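BlEst2 (PDB 6WPX) is a bacterial lipase that probably hydrolyses ester bonds, captured in its propeptide form, whose C-terminal domain is autoinhibitory. Local coordinates at residues 138-143 and 272-277; 159-164 and 464-469; 203-208 and 268-273. One frame throughout, in Å; residues are numbered along the deposited sequence.

Contact 1. Residues 138-143 and 272-277; sequences VERVIT and TIQANA
R140 extends from strand 138-144, an inner strand of the central mixed sheet of this alpha/beta-hydrolase fold, to the main chain of T272 and I273 in the loop after helix 260-267. Hydrogen bonds to backbone oxygens carry the contact. R140 NH1 donates to I273 O over 2.8 Å with an N-H...O angle of 147°, meeting the oxygen in the carbonyl plane on a lone pair. R140 NH2 adds a weak bond to the same I273 O at 3.2 Å. A second weak bond runs from R140 NH2 to T272 O at 3.3 Å, and NH1 also bonds to L270 O just before the loop segment. Several carbonyls of an irregular loop thus converge on one guanidinium. Arginine suits this place because its long chain ends in several donors that fan out in a plane.

Ionic contacts hold the other side of the group. E139, next to it in sequence, is gripped side-on in a salt bridge: R140 NE lies 2.8 Å from E139 OE1. R140 NH2 reaches E139 OE2 at 3.1 Å, within the guanidinium plane and on the syn lone pair of the oxygen. The carboxylate balances the charge of R140 and, by holding NE and NH2, fixes the turn of the head group. A bend at chi3 (62°) turns the otherwise extended chain so that its end faces carboxylate and loop together.

The remaining neighbours only pack. Q274 NE2 sits at the guanidinium edge, 3.6 Å from R140 NH2, without bonding. Over one face lies T272 N, 3.4 Å from R140 NH1; both are donors, and T272 N gives its hydrogen to P269 O instead.

Contact 2. Residues 159-164 and 464-469; sequences SNWAGW and NRTIIR
The indole of W161 meets T466 at its edge: the methyl CG2 of T466 lies near the ring plane, 4.0 Å from W161 CD1 and equally far from NE1, and the two side chains cross at about a right angle. From strand 464-469, this methyl is what the ring touches; around the rest of the indole, L380, R293 and T450 touch it. The second indole, that of W164, receives W161 O at its edge, in plane. T466 suits its place by being two-sided. CG2, anti to the backbone N, goes to the tryptophan, while OG1 bonds to D452 OD1 and I292 N. The other carboxylate oxygen, D452 OD2, accepts from W161 NE1, which ties both residues to one acidic group.

S159 and I468 make the other half of the contact. I468 CD1 comes within 3.5 Å of S159 OG and 3.8 Å of S159 CB, an apolar tip laid on a small side chain. S159 turns its hydroxyl back to L156 O, with OG between the backbone N and the carbonyl carbon (chi1 75°), satisfying the oxygen beside this greasy partner. Between S159 and W164 the chain makes a type I turn from N160 to G163, where a beta carbon on the glycine would be crowded by N160 O.

The turn links helix 152-157 to helix 163-169 and is wedged against the antiparallel C-terminal sheet at strands 462-473 and 445-456, with strands 290-297 and 377-386 packing around the tryptophans.

Contact 3. Residues 203-208 and 268-273; sequences FTLAGN and MPLLTI
L270 presses on the ring of F203 and fills the hollow between that ring and L205. Its CB stands 4.3 Å from the F203 ring centroid, only 23° off the ring normal, a CH-pi contact over the face. Over the same face L270 O lies 3.7 Å from F203 CE1, displaced toward the rim. The isobutyl end runs out past the CD2-CE2 side of the ring, its CD2 3.9 Å from F203 CD2, while L270 CD1 butts against L205 CD1 at 3.5 Å, tighter than normal van der Waals packing. L205 has an off-staggered chi1 of -94°, consistent with a tight fit here. I273 adds a smaller bump: its CG2 approaches F203 CE2 obliquely, at 3.9 Å. F203 and L205 can both meet L270 because alternate residues of a strand face the same way, with T204 turned away between them. An alanine in place of F203 would probably open a gap beneath L270 and strip I273 CG2 of its cover. Broad, branched and flat apolar shapes thus lay the loop after helix 260-267 against the side chains of strand 201-205, in the central sheet of the alpha/beta-hydrolase fold.

Overall arrangement
Contacts 1 and 3 are close companions, their centres about 8 Å apart. Both join the central mixed sheet, through neighbouring strands 138-144 and 201-205, to the same loop after helix 260-267, and share T272 and I273. Contact 2 lies on the opposite side of the chain's centre, about 39 Å from contact 1 and 35 Å from contact 3, centre to centre. Along the chain contact 3 is nested within the loop that contact 2 closes, while contacts 1 and 2 alternate. Contacts 1 and 3 thus fasten one loop to two adjacent strands of the hydrolase sheet; contact 2 joins the alpha/beta part to the C-terminal antiparallel sheet, consistent with an autoinhibitory domain lying against it.

Contact 1. Residues 138-143 and 272-277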
ATOM      1  N   VAL A 138       8.373  -5.511 -25.810  1.00 25.13           N
ATOM      2  CA  VAL A 138       7.796  -4.279 -25.266  1.00 22.16           C
ATOM      3  C   VAL A 138       8.615  -3.067 -25.605  1.00 25.47           C
ATOM      4  O   VAL A 138       9.827  -3.076 -25.420  1.00 25.93           O
ATOM      5  CB  VAL A 138       7.565  -4.427 -23.725  1.00 24.01           C
ATOM      6  CG1 VAL A 138       7.027  -3.131 -23.094  1.00 20.74           C
ATOM      7  CG2 VAL A 138       6.642  -5.603 -23.411  1.00 23.50           C
ATOM      8  N   GLU A 139       7.938  -1.994 -26.045  1.00 23.81           N
ATOM      9  CA  GLU A 139       8.563  -0.722 -26.400  1.00 23.96           C
ATOM     10  C   GLU A 139       8.675   0.183 -25.171  1.00 25.72           C
ATOM     11  O   GLU A 139       9.689   0.867 -24.993  1.00 27.25           O
ATOM     12  CB  GLU A 139       7.769  -0.061 -27.550  1.00 25.67           C
ATOM     13  CG  GLU A 139       8.476   1.107 -28.229  1.00 39.69           C
ATOM     14  CD  GLU A 139       8.022   2.463 -27.711  1.00 53.06           C
ATOM     15  OE1 GLU A 139       6.822   2.612 -27.392  1.00 43.17           O
ATOM     16  OE2 GLU A 139       8.871   3.378 -27.620  1.00 47.91           O
ATOM     17  N   ARG A 140       7.633   0.193 -24.322  1.00 19.02           N
ATOM     18  CA  ARG A 140       7.601   1.031 -23.140  1.00 18.74           C
ATOM     19  C   ARG A 140       6.576   0.545 -22.144  1.00 19.44           C
ATOM     20  O   ARG A 140       5.665  -0.218 -22.490  1.00 19.12           O
ATOM     21  CB  ARG A 140       7.361   2.521 -23.503  1.00 19.15           C
ATOM     22  CG  ARG A 140       5.976   2.816 -24.086  1.00 19.89           C
ATOM     23  CD  ARG A 140       5.821   4.284 -24.455  1.00 19.34           C
ATOM     24  NE  ARG A 140       6.784   4.688 -25.487  1.00 22.61           N
ATOM     25  CZ  ARG A 140       7.073   5.947 -25.788  1.00 29.96           C
ATOM     26  NH1 ARG A 140       6.467   6.945 -25.149  1.00 12.93           N
ATOM     27  NH2 ARG A 140       7.953   6.220 -26.740  1.00 19.32           N
ATOM     28  N   VAL A 141       6.717   1.029 -20.927  1.00 13.71           N
ATOM     29  CA  VAL A 141       5.833   0.718 -19.811  1.00 13.09           C
ATOM     30  C   VAL A 141       5.344   2.014 -19.155  1.00 18.33           C
ATOM     31  O   VAL A 141       6.141   2.864 -18.765  1.00 18.64           O
ATOM     32  CB  VAL A 141       6.532  -0.206 -18.785  1.00 17.50           C
ATOM     33  CG1 VAL A 141       5.595  -0.581 -17.632  1.00 15.52           C
ATOM     34  CG2 VAL A 141       7.080  -1.464 -19.461  1.00 19.58           C
ATOM     35  N   ILE A 142       4.025   2.103 -18.968  1.00 16.41           N
ATOM     36  CA  ILE A 142       3.360   3.162 -18.225  1.00 15.14           C
ATOM     37  C   ILE A 142       2.702   2.482 -17.014  1.00 17.23           C
ATOM     38  O   ILE A 142       1.916   1.561 -17.167  1.00 15.51           O
ATOM     39  CB  ILE A 142       2.357   3.930 -19.106  1.00 16.72           C
ATOM     40  CG1 ILE A 142       3.072   4.561 -20.326  1.00 17.74           C
ATOM     41  CG2 ILE A 142       1.553   4.966 -18.259  1.00 14.67           C
ATOM     42  CD1 ILE A 142       2.189   4.759 -21.491  1.00 18.89           C
ATOM     43  N   THR A 143       3.053   2.918 -15.818  1.00 15.33           N
ATOM     44  CA  THR A 143       2.482   2.359 -14.597  1.00 13.16           C
ATOM     45  C   THR A 143       1.518   3.375 -13.988  1.00 16.17           C
ATOM     46  O   THR A 143       1.827   4.558 -13.950  1.00 15.64           O
ATOM     47  CB  THR A 143       3.551   1.861 -13.623  1.00 12.58           C
ATOM     48  OG1 THR A 143       4.185   2.960 -12.971  1.00 15.65           O
ATOM     49  CG2 THR A 143       4.569   0.916 -14.272  1.00 10.65           C
ATOM     50  N   THR A 272       3.619   7.647 -26.946  1.00 15.93           N
ATOM     51  CA  THR A 272       4.507   7.899 -28.099  1.00 16.69           C
ATOM     52  C   THR A 272       5.695   8.824 -27.848  1.00 21.08           C
ATOM     53  O   THR A 272       6.697   8.702 -28.547  1.00 20.53           O
ATOM     54  CB  THR A 272       3.679   8.459 -29.274  1.00 21.42           C
ATOM     55  OG1 THR A 272       3.090   9.729 -28.894  1.00 18.43           O
ATOM     56  CG2 THR A 272       2.602   7.484 -29.745  1.00 20.08           C
ATOM     57  N   ILE A 273       5.559   9.790 -26.926  1.00 16.73           N
ATOM     58  CA  ILE A 273       6.567  10.812 -26.651  1.00 18.46           C
ATOM     59  C   ILE A 273       7.940  10.240 -26.257  1.00 24.36           C
ATOM     60  O   ILE A 273       8.003   9.176 -25.640  1.00 21.70           O
ATOM     61  CB  ILE A 273       6.007  11.777 -25.552  1.00 21.52           C
ATOM     62  CG1 ILE A 273       6.662  13.155 -25.608  1.00 23.94           C
ATOM     63  CG2 ILE A 273       6.064  11.168 -24.130  1.00 21.59           C
ATOM     64  CD1 ILE A 273       6.104  14.187 -24.476  1.00 25.26           C
ATOM     65  N   GLN A 274       9.033  10.954 -26.600  1.00 24.27           N
ATOM     66  CA  GLN A 274      10.393  10.610 -26.159  1.00 26.04           C
ATOM     67  C   GLN A 274      10.664  11.580 -25.022  1.00 29.34           C
ATOM     68  O   GLN A 274      10.754  12.771 -25.254  1.00 30.53           O
ATOM     69  CB  GLN A 274      11.457  10.814 -27.274  1.00 29.28           C
ATOM     70  CG  GLN A 274      11.453   9.874 -28.489  1.00 41.38           C
ATOM     71  CD  GLN A 274      10.860   8.503 -28.307  1.00 54.68           C
ATOM     72  OE1 GLN A 274      11.311   7.700 -27.495  1.00 51.68           O
ATOM     73  NE2 GLN A 274       9.839   8.218 -29.063  1.00 53.91           N
ATOM     74  N   ALA A 275      10.697  11.097 -23.795  1.00 26.60           N
ATOM     75  CA  ALA A 275      10.876  11.973 -22.637  1.00 27.18           C
ATOM     76  C   ALA A 275      12.048  11.564 -21.798  1.00 33.43           C
ATOM     77  O   ALA A 275      12.477  10.411 -21.836  1.00 33.85           O
ATOM     78  CB  ALA A 275       9.606  11.990 -21.785  1.00 26.32           C
ATOM     79  N   ASN A 276      12.540  12.494 -21.003  1.00 30.72           N
ATOM     80  CA  ASN A 276      13.645  12.230 -20.101  1.00 31.07           C
ATOM     81  C   ASN A 276      13.115  11.862 -18.733  1.00 33.28           C
ATOM     82  O   ASN A 276      11.944  12.109 -18.430  1.00 31.70           O
ATOM     83  CB  ASN A 276      14.539  13.463 -20.009  1.00 33.95           C
ATOM     84  CG  ASN A 276      15.125  13.835 -21.330  1.00 56.00           C
ATOM     85  OD1 ASN A 276      15.944  13.110 -21.891  1.00 51.43           O
ATOM     86  ND2 ASN A 276      14.642  14.922 -21.890  1.00 49.42           N
ATOM     87  N   ALA A 277      13.984  11.269 -17.902  1.00 29.10           N
ATOM     88  CA  ALA A 277      13.682  10.943 -16.528  1.00 28.98           C
ATOM     89  C   ALA A 277      13.561  12.246 -15.753  1.00 34.82           C
ATOM     90  O   ALA A 277      14.198  13.240 -16.111  1.00 34.20           O
ATOM     91  CB  ALA A 277      14.805  10.110 -15.937  1.00 30.62           C
TER

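Contact 2. Residues 159-164 and 464-469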
ATOM      1  N   SER A 159       1.779  -6.960  10.002  1.00 15.10           N
ATOM      2  CA  SER A 159       2.269  -6.603  11.341  1.00 14.67           C
ATOM      3  C   SER A 159       1.571  -7.373  12.447  1.00 18.19           C
ATOM      4  O   SER A 159       0.531  -7.986  12.213  1.00 18.72           O
ATOM      5  CB  SER A 159       2.195  -5.094  11.564  1.00 16.43           C
ATOM      6  OG  SER A 159       0.853  -4.685  11.778  1.00 16.92           O
ATOM      7  N   ASN A 160       2.185  -7.403  13.639  1.00 16.16           N
ATOM      8  CA  ASN A 160       1.652  -8.138  14.782  1.00 16.39           C
ATOM      9  C   ASN A 160       0.211  -7.811  15.119  1.00 18.56           C
ATOM     10  O   ASN A 160      -0.574  -8.732  15.249  1.00 19.88           O
ATOM     11  CB  ASN A 160       2.556  -7.953  16.021  1.00 14.33           C
ATOM     12  CG  ASN A 160       3.837  -8.726  15.886  1.00 32.15           C
ATOM     13  OD1 ASN A 160       4.688  -8.391  15.068  1.00 27.49           O
ATOM     14  ND2 ASN A 160       3.981  -9.795  16.647  1.00 17.82           N
ATOM     15  N   TRP A 161      -0.139  -6.530  15.276  1.00 14.30           N
ATOM     16  CA  TRP A 161      -1.522  -6.190  15.661  1.00 15.01           C
ATOM     17  C   TRP A 161      -2.561  -6.605  14.634  1.00 18.76           C
ATOM     18  O   TRP A 161      -3.683  -6.886  15.017  1.00 17.78           O
ATOM     19  CB  TRP A 161      -1.691  -4.708  16.022  1.00 13.19           C
ATOM     20  CG  TRP A 161      -0.959  -4.262  17.260  1.00 13.43           C
ATOM     21  CD1 TRP A 161      -0.039  -3.254  17.351  1.00 15.93           C
ATOM     22  CD2 TRP A 161      -1.155  -4.750  18.601  1.00 14.42           C
ATOM     23  NE1 TRP A 161       0.389  -3.119  18.655  1.00 16.12           N
ATOM     24  CE2 TRP A 161      -0.276  -4.030  19.441  1.00 17.92           C
ATOM     25  CE3 TRP A 161      -1.945  -5.769  19.164  1.00 16.17           C
ATOM     26  CZ2 TRP A 161      -0.192  -4.270  20.812  1.00 17.99           C
ATOM     27  CZ3 TRP A 161      -1.851  -6.011  20.522  1.00 18.64           C
ATOM     28  CH2 TRP A 161      -0.983  -5.267  21.330  1.00 19.41           C
ATOM     29  N   ALA A 162      -2.185  -6.659  13.333  1.00 15.41           N
ATOM     30  CA  ALA A 162      -3.075  -7.014  12.216  1.00 14.53           C
ATOM     31  C   ALA A 162      -3.235  -8.519  12.009  1.00 18.99           C
ATOM     32  O   ALA A 162      -3.991  -8.913  11.133  1.00 18.59           O
ATOM     33  CB  ALA A 162      -2.549  -6.384  10.929  1.00 14.87           C
ATOM     34  N   GLY A 163      -2.525  -9.330  12.801  1.00 18.57           N
ATOM     35  CA  GLY A 163      -2.502 -10.788  12.711  1.00 20.15           C
ATOM     36  C   GLY A 163      -3.855 -11.462  12.655  1.00 27.32           C
ATOM     37  O   GLY A 163      -4.131 -12.255  11.740  1.00 27.82           O
ATOM     38  N   TRP A 164      -4.715 -11.144  13.630  1.00 25.06           N
ATOM     39  CA  TRP A 164      -6.051 -11.723  13.736  1.00 26.33           C
ATOM     40  C   TRP A 164      -6.939 -11.353  12.557  1.00 29.73           C
ATOM     41  O   TRP A 164      -7.557 -12.234  11.966  1.00 30.40           O
ATOM     42  CB  TRP A 164      -6.695 -11.344  15.069  1.00 26.36           C
ATOM     43  CG  TRP A 164      -5.896 -11.787  16.264  1.00 27.84           C
ATOM     44  CD1 TRP A 164      -5.992 -12.979  16.916  1.00 31.77           C
ATOM     45  CD2 TRP A 164      -4.862 -11.049  16.928  1.00 27.37           C
ATOM     46  NE1 TRP A 164      -5.116 -13.012  17.978  1.00 30.99           N
ATOM     47  CE2 TRP A 164      -4.399 -11.848  18.000  1.00 31.73           C
ATOM     48  CE3 TRP A 164      -4.270  -9.793  16.717  1.00 27.54           C
ATOM     49  CZ2 TRP A 164      -3.373 -11.431  18.856  1.00 31.43           C
ATOM     50  CZ3 TRP A 164      -3.255  -9.379  17.569  1.00 29.11           C
ATOM     51  CH2 TRP A 164      -2.825 -10.186  18.629  1.00 30.71           C
ATOM     52  N   ASN A 464       0.757   8.054  23.243  1.00 20.83           N
ATOM     53  CA  ASN A 464       0.940   6.669  22.761  1.00 20.07           C
ATOM     54  C   ASN A 464       1.046   6.686  21.222  1.00 24.21           C
ATOM     55  O   ASN A 464       0.255   7.354  20.608  1.00 23.71           O
ATOM     56  CB  ASN A 464      -0.066   5.670  23.356  1.00 15.58           C
ATOM     57  CG  ASN A 464      -1.522   6.068  23.247  1.00 28.27           C
ATOM     58  OD1 ASN A 464      -2.341   5.678  24.058  1.00 22.07           O
ATOM     59  ND2 ASN A 464      -1.861   6.829  22.233  1.00 14.80           N
ATOM     60  N   ARG A 465       2.028   5.985  20.674  1.00 20.25           N
ATOM     61  CA  ARG A 465       2.170   5.791  19.212  1.00 20.29           C
ATOM     62  C   ARG A 465       2.682   4.378  18.976  1.00 24.11           C
ATOM     63  O   ARG A 465       3.309   3.830  19.851  1.00 23.55           O
ATOM     64  CB  ARG A 465       3.070   6.808  18.508  1.00 18.67           C
ATOM     65  CG  ARG A 465       2.591   8.243  18.579  1.00 21.60           C
ATOM     66  CD  ARG A 465       1.329   8.559  17.830  1.00 17.25           C
ATOM     67  NE  ARG A 465       1.153   9.973  17.587  1.00 20.16           N
ATOM     68  CZ  ARG A 465       0.651  10.835  18.445  1.00 22.44           C
ATOM     69  NH1 ARG A 465       0.246  10.440  19.634  1.00 19.49           N
ATOM     70  NH2 ARG A 465       0.539  12.100  18.106  1.00 21.38           N
ATOM     71  N   THR A 466       2.429   3.873  17.791  1.00 19.00           N
ATOM     72  CA  THR A 466       2.843   2.549  17.350  1.00 18.78           C
ATOM     73  C   THR A 466       3.567   2.714  16.030  1.00 22.67           C
ATOM     74  O   THR A 466       2.986   3.206  15.061  1.00 21.38           O
ATOM     75  CB  THR A 466       1.641   1.623  17.181  1.00 17.72           C
ATOM     76  OG1 THR A 466       0.755   1.755  18.290  1.00 20.21           O
ATOM     77  CG2 THR A 466       2.064   0.182  17.027  1.00 15.34           C
ATOM     78  N   ILE A 467       4.834   2.310  15.996  1.00 19.93           N
ATOM     79  CA  ILE A 467       5.664   2.392  14.798  1.00 20.14           C
ATOM     80  C   ILE A 467       5.774   1.007  14.225  1.00 23.70           C
ATOM     81  O   ILE A 467       6.068   0.067  14.953  1.00 23.55           O
ATOM     82  CB  ILE A 467       7.062   2.997  15.123  1.00 25.19           C
ATOM     83  CG1 ILE A 467       6.891   4.421  15.736  1.00 27.46           C
ATOM     84  CG2 ILE A 467       7.999   3.008  13.865  1.00 25.32           C
ATOM     85  CD1 ILE A 467       8.141   5.066  16.231  1.00 34.95           C
ATOM     86  N   ILE A 468       5.530   0.878  12.917  1.00 20.63           N
ATOM     87  CA  ILE A 468       5.673  -0.379  12.193  1.00 20.38           C
ATOM     88  C   ILE A 468       6.845  -0.263  11.216  1.00 23.61           C
ATOM     89  O   ILE A 468       6.877   0.643  10.385  1.00 20.49           O
ATOM     90  CB  ILE A 468       4.359  -0.801  11.483  1.00 22.67           C
ATOM     91  CG1 ILE A 468       3.292  -1.169  12.533  1.00 22.50           C
ATOM     92  CG2 ILE A 468       4.616  -1.967  10.471  1.00 23.39           C
ATOM     93  CD1 ILE A 468       1.966  -1.327  11.983  1.00 31.36           C
ATOM     94  N   ARG A 469       7.796  -1.189  11.322  1.00 20.74           N
ATOM     95  CA  ARG A 469       8.954  -1.267  10.436  1.00 19.95           C
ATOM     96  C   ARG A 469       8.882  -2.571   9.651  1.00 21.39           C
ATOM     97  O   ARG A 469       8.557  -3.627  10.206  1.00 19.55           O
ATOM     98  CB  ARG A 469      10.260  -1.202  11.228  1.00 23.08           C
ATOM     99  CG  ARG A 469      10.468   0.118  11.971  1.00 31.68           C
ATOM    100  CD  ARG A 469      11.719   0.068  12.819  1.00 39.02           C
ATOM    101  NE  ARG A 469      12.936   0.029  12.006  1.00 45.37           N
ATOM    102  CZ  ARG A 469      14.155  -0.185  12.490  1.00 57.90           C
ATOM    103  NH1 ARG A 469      14.334  -0.397  13.787  1.00 36.45           N
ATOM    104  NH2 ARG A 469      15.205  -0.195  11.679  1.00 43.90           N
TER

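Contact 3. Residues 203-208 and 268-273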
ATOM      1  N   PHE A 203       7.365   5.153 -17.543  1.00 15.43           N
ATOM      2  CA  PHE A 203       6.547   6.314 -17.196  1.00 14.22           C
ATOM      3  C   PHE A 203       5.715   5.929 -16.006  1.00 17.47           C
ATOM      4  O   PHE A 203       5.166   4.824 -15.964  1.00 17.32           O
ATOM      5  CB  PHE A 203       5.600   6.700 -18.333  1.00 14.90           C
ATOM      6  CG  PHE A 203       6.270   7.233 -19.566  1.00 16.52           C
ATOM      7  CD1 PHE A 203       6.790   6.371 -20.519  1.00 18.65           C
ATOM      8  CD2 PHE A 203       6.366   8.606 -19.787  1.00 18.26           C
ATOM      9  CE1 PHE A 203       7.400   6.872 -21.675  1.00 20.56           C
ATOM     10  CE2 PHE A 203       6.963   9.102 -20.943  1.00 21.23           C
ATOM     11  CZ  PHE A 203       7.479   8.233 -21.878  1.00 19.82           C
ATOM     12  N   THR A 204       5.574   6.837 -15.061  1.00 14.88           N
ATOM     13  CA  THR A 204       4.723   6.549 -13.903  1.00 13.97           C
ATOM     14  C   THR A 204       3.694   7.620 -13.750  1.00 15.73           C
ATOM     15  O   THR A 204       3.978   8.799 -13.964  1.00 17.71           O
ATOM     16  CB  THR A 204       5.514   6.367 -12.590  1.00 16.81           C
ATOM     17  OG1 THR A 204       6.009   7.628 -12.167  1.00 17.65           O
ATOM     18  CG2 THR A 204       6.651   5.325 -12.687  1.00 14.64           C
ATOM     19  N   LEU A 205       2.495   7.203 -13.407  1.00 11.43           N
ATOM     20  CA  LEU A 205       1.386   8.083 -13.061  1.00 11.25           C
ATOM     21  C   LEU A 205       1.054   7.748 -11.617  1.00 13.18           C
ATOM     22  O   LEU A 205       1.178   6.590 -11.196  1.00 11.37           O
ATOM     23  CB  LEU A 205       0.143   7.861 -13.937  1.00 11.18           C
ATOM     24  CG  LEU A 205       0.025   8.770 -15.175  1.00 16.83           C
ATOM     25  CD1 LEU A 205       1.100   8.418 -16.197  1.00 17.46           C
ATOM     26  CD2 LEU A 205      -1.367   8.618 -15.827  1.00 16.03           C
ATOM     27  N   ALA A 206       0.661   8.759 -10.863  1.00 12.05           N
ATOM     28  CA  ALA A 206       0.248   8.569  -9.472  1.00 12.80           C
ATOM     29  C   ALA A 206      -0.869   9.538  -9.170  1.00 15.24           C
ATOM     30  O   ALA A 206      -0.934  10.616  -9.767  1.00 13.56           O
ATOM     31  CB  ALA A 206       1.425   8.797  -8.526  1.00 14.36           C
ATOM     32  N   GLY A 207      -1.748   9.144  -8.262  1.00 13.21           N
ATOM     33  CA  GLY A 207      -2.852   9.993  -7.830  1.00 13.91           C
ATOM     34  C   GLY A 207      -2.598  10.599  -6.457  1.00 17.07           C
ATOM     35  O   GLY A 207      -1.796  10.065  -5.677  1.00 15.13           O
ATOM     36  N   ASN A 208      -3.266  11.720  -6.155  1.00 14.61           N
ATOM     37  CA  ASN A 208      -3.130  12.375  -4.838  1.00 15.51           C
ATOM     38  C   ASN A 208      -4.491  12.531  -4.166  1.00 17.70           C
ATOM     39  O   ASN A 208      -4.595  13.230  -3.169  1.00 15.74           O
ATOM     40  CB  ASN A 208      -2.459  13.745  -4.968  1.00 20.29           C
ATOM     41  CG  ASN A 208      -3.220  14.704  -5.839  1.00 26.47           C
ATOM     42  OD1 ASN A 208      -4.406  14.547  -6.096  1.00 20.39           O
ATOM     43  ND2 ASN A 208      -2.534  15.653  -6.407  1.00 32.74           N
ATOM     44  N   MET A 268      -2.141   9.115 -23.034  1.00 11.77           N
ATOM     45  CA  MET A 268      -2.070   8.993 -24.508  1.00 12.45           C
ATOM     46  C   MET A 268      -0.787   9.642 -25.095  1.00 18.40           C
ATOM     47  O   MET A 268      -0.101   8.951 -25.854  1.00 17.85           O
ATOM     48  CB  MET A 268      -3.320   9.458 -25.219  1.00 14.47           C
ATOM     49  CG  MET A 268      -3.273   9.189 -26.744  1.00 18.26           C
ATOM     50  SD  MET A 268      -4.741   9.724 -27.613  1.00 22.19           S
ATOM     51  CE  MET A 268      -4.636  11.522 -27.400  1.00 20.01           C
ATOM     52  N   PRO A 269      -0.373  10.871 -24.707  1.00 15.13           N
ATOM     53  CA  PRO A 269       0.920  11.390 -25.215  1.00 15.02           C
ATOM     54  C   PRO A 269       2.103  10.529 -24.745  1.00 17.20           C
ATOM     55  O   PRO A 269       3.090  10.423 -25.455  1.00 16.35           O
ATOM     56  CB  PRO A 269       1.025  12.803 -24.606  1.00 16.58           C
ATOM     57  CG  PRO A 269       0.041  12.850 -23.556  1.00 22.08           C
ATOM     58  CD  PRO A 269      -1.042  11.868 -23.842  1.00 16.72           C
ATOM     59  N   LEU A 270       1.990   9.906 -23.573  1.00 12.66           N
ATOM     60  CA  LEU A 270       3.044   9.051 -22.993  1.00 13.66           C
ATOM     61  C   LEU A 270       3.189   7.741 -23.757  1.00 19.30           C
ATOM     62  O   LEU A 270       4.192   7.053 -23.608  1.00 19.22           O
ATOM     63  CB  LEU A 270       2.805   8.769 -21.481  1.00 12.56           C
ATOM     64  CG  LEU A 270       2.563   9.980 -20.579  1.00 15.72           C
ATOM     65  CD1 LEU A 270       2.604   9.577 -19.123  1.00 13.83           C
ATOM     66  CD2 LEU A 270       3.559  11.109 -20.828  1.00 17.12           C
ATOM     67  N   LEU A 271       2.206   7.414 -24.609  1.00 17.41           N
ATOM     68  CA  LEU A 271       2.293   6.211 -25.424  1.00 17.21           C
ATOM     69  C   LEU A 271       3.327   6.396 -26.533  1.00 20.57           C
ATOM     70  O   LEU A 271       3.844   5.403 -27.012  1.00 21.81           O
ATOM     71  CB  LEU A 271       0.918   5.856 -26.058  1.00 16.82           C
ATOM     72  CG  LEU A 271      -0.239   5.562 -25.094  1.00 18.88           C
ATOM     73  CD1 LEU A 271      -1.576   5.530 -25.854  1.00 18.31           C
ATOM     74  CD2 LEU A 271      -0.020   4.269 -24.332  1.00 15.06           C
ATOM     75  N   THR A 272       3.619   7.647 -26.946  1.00 15.93           N
ATOM     76  CA  THR A 272       4.507   7.899 -28.099  1.00 16.69           C
ATOM     77  C   THR A 272       5.695   8.824 -27.848  1.00 21.08           C
ATOM     78  O   THR A 272       6.697   8.702 -28.547  1.00 20.53           O
ATOM     79  CB  THR A 272       3.679   8.459 -29.274  1.00 21.42           C
ATOM     80  OG1 THR A 272       3.090   9.729 -28.894  1.00 18.43           O
ATOM     81  CG2 THR A 272       2.602   7.484 -29.745  1.00 20.08           C
ATOM     82  N   ILE A 273       5.559   9.790 -26.926  1.00 16.73           N
ATOM     83  CA  ILE A 273       6.567  10.812 -26.651  1.00 18.46           C
ATOM     84  C   ILE A 273       7.940  10.240 -26.257  1.00 24.36           C
ATOM     85  O   ILE A 273       8.003   9.176 -25.640  1.00 21.70           O
ATOM     86  CB  ILE A 273       6.007  11.777 -25.552  1.00 21.52           C
ATOM     87  CG1 ILE A 273       6.662  13.155 -25.608  1.00 23.94           C
ATOM     88  CG2 ILE A 273       6.064  11.168 -24.130  1.00 21.59           C
ATOM     89  CD1 ILE A 273       6.104  14.187 -24.476  1.00 25.26           C
TER